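Local coordinates for protein nuclear RNA export factor 2 (Drosophila melanogaster, PDB 6MRK) that acts with Panx, Piwi and Nxt1 in cotranscriptional transposon silencing in the ovary, and may take part in exporting mRNA from the nucleus, at residues 105-110 and 154-159; 129-134 and 192-197. All blocks are in the same frame, centred on the assembly; numbering follows the deposited sequence.

Contact 1: 105-110 and 154-159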
# COMPACT_ATOMS: atom_id res chain seq x y z
N VAL A 105 -6.14 17.89 2.87
CA VAL A 105 -6.96 17.09 1.91
C VAL A 105 -8.40 17.05 2.43
O VAL A 105 -8.64 17.51 3.55
CB VAL A 105 -6.39 15.67 1.71
CG1 VAL A 105 -4.96 15.71 1.18
CG2 VAL A 105 -6.47 14.83 2.97
N THR A 106 -9.30 16.59 1.57
CA THR A 106 -10.67 16.09 1.85
C THR A 106 -10.81 14.81 1.03
O THR A 106 -10.74 14.89 -0.20
CB THR A 106 -11.71 17.16 1.47
OG1 THR A 106 -11.57 18.26 2.36
CG2 THR A 106 -13.14 16.68 1.53
N HIS A 107 -10.95 13.65 1.66
CA HIS A 107 -11.18 12.36 0.96
C HIS A 107 -12.63 12.32 0.46
O HIS A 107 -13.52 12.78 1.19
CB HIS A 107 -10.87 11.17 1.88
CG HIS A 107 -9.51 11.20 2.48
ND1 HIS A 107 -9.19 12.03 3.52
CD2 HIS A 107 -8.41 10.46 2.21
CE1 HIS A 107 -7.94 11.83 3.87
NE2 HIS A 107 -7.43 10.86 3.08
N ASP A 108 -12.85 11.72 -0.71
CA ASP A 108 -14.21 11.42 -1.22
C ASP A 108 -14.58 10.01 -0.74
O ASP A 108 -14.24 9.03 -1.41
CB ASP A 108 -14.26 11.61 -2.74
CG ASP A 108 -15.56 11.17 -3.41
OD1 ASP A 108 -16.47 10.70 -2.70
OD2 ASP A 108 -15.64 11.27 -4.65
N PHE A 109 -15.28 9.89 0.39
CA PHE A 109 -15.50 8.59 1.07
C PHE A 109 -16.35 7.66 0.21
O PHE A 109 -16.22 6.45 0.37
CB PHE A 109 -16.15 8.80 2.44
CG PHE A 109 -15.12 9.20 3.46
CD1 PHE A 109 -14.77 10.53 3.65
CD2 PHE A 109 -14.42 8.23 4.14
CE1 PHE A 109 -13.77 10.87 4.55
CE2 PHE A 109 -13.43 8.57 5.05
CZ PHE A 109 -13.10 9.88 5.24
N HIS A 110 -17.18 8.21 -0.66
CA HIS A 110 -18.00 7.44 -1.62
C HIS A 110 -17.11 6.70 -2.62
O HIS A 110 -17.58 5.74 -3.24
CB HIS A 110 -18.96 8.36 -2.38
CG HIS A 110 -20.18 8.75 -1.61
ND1 HIS A 110 -21.30 9.29 -2.22
CD2 HIS A 110 -20.45 8.70 -0.28
CE1 HIS A 110 -22.22 9.54 -1.31
NE2 HIS A 110 -21.72 9.19 -0.11
N LEU A 154 -6.77 14.21 -6.62
CA LEU A 154 -5.70 13.21 -6.80
C LEU A 154 -6.28 11.82 -6.61
O LEU A 154 -7.26 11.69 -5.86
CB LEU A 154 -4.59 13.50 -5.80
CG LEU A 154 -3.84 14.79 -6.08
CD1 LEU A 154 -3.15 15.28 -4.82
CD2 LEU A 154 -2.85 14.59 -7.23
N GLY A 155 -5.68 10.84 -7.30
CA GLY A 155 -5.84 9.42 -6.95
C GLY A 155 -4.93 9.11 -5.78
O GLY A 155 -3.97 9.86 -5.58
N PHE A 156 -5.26 8.10 -4.98
CA PHE A 156 -4.40 7.69 -3.86
C PHE A 156 -4.72 6.26 -3.43
O PHE A 156 -5.82 5.77 -3.67
CB PHE A 156 -4.53 8.65 -2.68
CG PHE A 156 -5.71 8.38 -1.79
CD1 PHE A 156 -6.93 8.96 -2.06
CD2 PHE A 156 -5.58 7.57 -0.68
CE1 PHE A 156 -8.01 8.73 -1.23
CE2 PHE A 156 -6.67 7.34 0.14
CZ PHE A 156 -7.88 7.91 -0.13
N SER A 157 -3.71 5.64 -2.86
CA SER A 157 -3.76 4.35 -2.15
C SER A 157 -3.25 4.65 -0.75
O SER A 157 -2.32 5.48 -0.64
CB SER A 157 -2.90 3.30 -2.83
OG SER A 157 -3.49 2.85 -4.05
N ARG A 158 -3.83 4.00 0.26
CA ARG A 158 -3.22 3.86 1.60
C ARG A 158 -3.23 2.39 2.01
O ARG A 158 -4.30 1.78 2.04
CB ARG A 158 -3.91 4.79 2.58
CG ARG A 158 -2.94 5.85 3.04
CD ARG A 158 -3.58 6.90 3.89
NE ARG A 158 -2.59 7.42 4.83
CZ ARG A 158 -2.40 8.71 5.11
NH1 ARG A 158 -1.47 9.05 5.99
NH2 ARG A 158 -3.12 9.65 4.51
N GLN A 159 -2.06 1.85 2.32
CA GLN A 159 -1.86 0.48 2.84
C GLN A 159 -1.35 0.55 4.28
O GLN A 159 -0.37 1.26 4.52
CB GLN A 159 -0.87 -0.25 1.95
CG GLN A 159 -1.40 -0.47 0.55
CD GLN A 159 -0.39 -0.01 -0.47
OE1 GLN A 159 0.81 -0.12 -0.26
NE2 GLN A 159 -0.89 0.50 -1.57

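Contact 2: 129-134 and 192-197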
# COMPACT_ATOMS: atom_id res chain seq x y z
N ALA A 129 -8.24 2.28 -1.67
CA ALA A 129 -8.01 3.02 -2.92
C ALA A 129 -9.14 4.04 -3.06
O ALA A 129 -10.33 3.65 -2.90
CB ALA A 129 -7.97 2.06 -4.09
N GLY A 130 -8.82 5.30 -3.29
CA GLY A 130 -9.88 6.31 -3.37
C GLY A 130 -9.46 7.56 -4.12
O GLY A 130 -8.46 7.51 -4.88
N LEU A 131 -10.22 8.62 -3.91
CA LEU A 131 -10.00 9.94 -4.53
C LEU A 131 -10.05 10.96 -3.41
O LEU A 131 -10.93 10.85 -2.53
CB LEU A 131 -11.08 10.17 -5.59
CG LEU A 131 -11.11 11.57 -6.19
CD1 LEU A 131 -11.13 11.52 -7.71
CD2 LEU A 131 -12.29 12.38 -5.66
N LEU A 132 -9.09 11.89 -3.41
CA LEU A 132 -9.10 13.02 -2.46
C LEU A 132 -8.84 14.32 -3.22
O LEU A 132 -8.35 14.28 -4.38
CB LEU A 132 -8.07 12.81 -1.34
CG LEU A 132 -6.63 12.48 -1.74
CD1 LEU A 132 -5.87 13.72 -2.19
CD2 LEU A 132 -5.90 11.84 -0.56
N ARG A 133 -9.25 15.41 -2.60
CA ARG A 133 -8.98 16.76 -3.13
C ARG A 133 -7.83 17.34 -2.30
O ARG A 133 -7.94 17.36 -1.07
CB ARG A 133 -10.24 17.63 -3.11
CG ARG A 133 -9.93 19.11 -3.28
CD ARG A 133 -11.15 20.00 -3.30
NE ARG A 133 -12.05 19.79 -2.17
CZ ARG A 133 -13.31 19.37 -2.24
NH1 ARG A 133 -13.88 19.11 -3.41
NH2 ARG A 133 -14.02 19.22 -1.13
N ASP A 134 -6.74 17.70 -2.98
CA ASP A 134 -5.65 18.53 -2.40
C ASP A 134 -6.13 19.99 -2.38
O ASP A 134 -6.59 20.52 -3.42
CB ASP A 134 -4.33 18.32 -3.15
CG ASP A 134 -3.15 19.10 -2.58
OD1 ASP A 134 -3.37 20.18 -1.99
OD2 ASP A 134 -2.00 18.64 -2.76
N LYS A 192 -10.79 8.94 -14.89
CA LYS A 192 -11.89 9.76 -15.48
C LYS A 192 -13.20 9.47 -14.74
O LYS A 192 -13.96 10.43 -14.51
CB LYS A 192 -12.08 9.46 -16.97
CG LYS A 192 -10.90 9.80 -17.87
CD LYS A 192 -11.10 11.02 -18.74
CE LYS A 192 -9.85 11.36 -19.54
NZ LYS A 192 -10.08 12.46 -20.51
N THR A 193 -13.46 8.22 -14.37
CA THR A 193 -14.73 7.79 -13.72
C THR A 193 -14.92 8.53 -12.38
O THR A 193 -16.06 8.96 -12.09
CB THR A 193 -14.80 6.26 -13.53
OG1 THR A 193 -15.13 6.00 -12.16
CG2 THR A 193 -13.52 5.52 -13.88
N ALA A 194 -13.84 8.66 -11.60
CA ALA A 194 -13.83 9.27 -10.25
C ALA A 194 -14.09 10.78 -10.39
O ALA A 194 -14.91 11.32 -9.60
CB ALA A 194 -12.51 8.98 -9.59
N ILE A 195 -13.42 11.40 -11.37
CA ILE A 195 -13.52 12.85 -11.72
C ILE A 195 -14.98 13.17 -12.04
O ILE A 195 -15.52 14.18 -11.53
CB ILE A 195 -12.59 13.19 -12.90
CG1 ILE A 195 -11.14 12.80 -12.59
CG2 ILE A 195 -12.71 14.65 -13.31
CD1 ILE A 195 -10.11 13.37 -13.56
N ARG A 196 -15.58 12.30 -12.86
CA ARG A 196 -16.99 12.33 -13.32
C ARG A 196 -17.92 12.40 -12.11
O ARG A 196 -18.87 13.21 -12.15
CB ARG A 196 -17.25 11.06 -14.13
CG ARG A 196 -18.23 11.17 -15.29
CD ARG A 196 -19.02 9.87 -15.46
NE ARG A 196 -18.25 8.73 -15.99
CZ ARG A 196 -18.59 7.44 -15.86
NH1 ARG A 196 -19.69 7.07 -15.20
NH2 ARG A 196 -17.82 6.50 -16.37
N ASN A 197 -17.64 11.58 -11.08
CA ASN A 197 -18.57 11.24 -9.97
C ASN A 197 -18.15 11.89 -8.65
O ASN A 197 -18.90 11.71 -7.67
CB ASN A 197 -18.68 9.72 -9.77
CG ASN A 197 -19.95 9.12 -10.34
OD1 ASN A 197 -20.79 9.82 -10.91
ND2 ASN A 197 -20.09 7.81 -10.20

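Contact 1: 105-110 and 154-159
H107 and F156 meet ring to ring across strand 123-135, which runs between their two strands; the closest CA atoms, those of H107 and L154, are 9.5 Å apart, and the H107 and F156 rings meet over the intervening strand. The CB of H107 stands back from the other segment, 4.9 Å from F156 CZ, and CG, set opposite the carbonyl carbon (chi1 -54°), carries the ring closer. One step on, CD2 makes the contact, 3.5 Å from F156 CZ and 3.9 Å from F156 CE1. CZ lies in the imidazole plane, at its rim. Farther out, NE2 lies 4.7 Å from R158 NH2; the two do not bond, and any charge on the histidine would feel the arginine. ND1, on the far side of CG, has its own hydrogen bond with a group outside the two segments. F156 comes up from the other side with its CB directed at segment 105-110; its CG sits in the crowded position between backbone N and carbonyl carbon (chi1 83°). The result is an offset edge-to-face pair, the edge of H107 toward the face of F156, centroids 5.3 Å apart and planes at 75°. L132 of the intervening strand touches both rings, and L23 of helix 12-27 packs on H107. R158 is held by a salt bridge to E183 and a cation-pi contact with F26. Such side chains bridging alternate strands beneath a covering helix belong to the interior of the NTF2-like domain, where a curved sheet wraps its helices.

Contact 2: 129-134 and 192-197
L131 and A194 join the curved sheet of the NTF2-like domain to the short helix 192-197, which follows the last long strand, 176-188. Along segment 129-134 of strand 123-135 the side chains alternate: L132 turns into the interior with H107 and F156, whereas the CB of L131 points the opposite way, to the outer side of the sheet, where the helix lies. L131 buries the most surface here. Its CG is anti to the backbone N (chi1 172°), and from there CD1 extends to the helix while CD2 stays farther back. A194 answers with its single methyl, directed at the strand; because that side chain ends at CB, the helix backbone can come near, and the two CA atoms are 6.9 Å apart. CD1 also comes within 4.1 Å of A194 C. I195 takes a smaller share: its CB points away from the strand, and its CG1 remains 5.0 Å from L131 CD1. P190, in the loop before the helix, touches both L131 and I195 and completes the apolar patch. No hydrogen bond crosses between the segments; the contact is apolar side-chain packing. The helix keeps its shape through its own bonds, among them R196 N to K192 O at 3.0 Å, and K192 N also bonds to an acidic side chain of the partner protein chain, so the helix touches both proteins of the assembly. I195, R196 and N197 meet a crystal neighbour as well. At the centre of the contact, the CD1 methyl of L131 stands 3.4 Å from A194 CB and 4.3 Å from I195 N.

From the N terminus, the chain first passes 105-110, then 129-134, 154-159 and finally 192-197, so the two contacts cross. Contact 1 closes a loop containing strand 123-135, and contact 2 starts within that loop and ends beyond it, after strand 176-188. The unmodelled residues 138-148 fall inside both loops. Segment 129-134 lies between the two strands of contact 1 and is joined to both: D108 N lies 2.8 Å from L131 O and L154 N 2.7 Å from L132 O, both probable hydrogen bonds. Contact 1 thus spans three neighbouring strands on the helix-covered face, while contact 2 brings helix 192-197, near the end of this chain, to the other face.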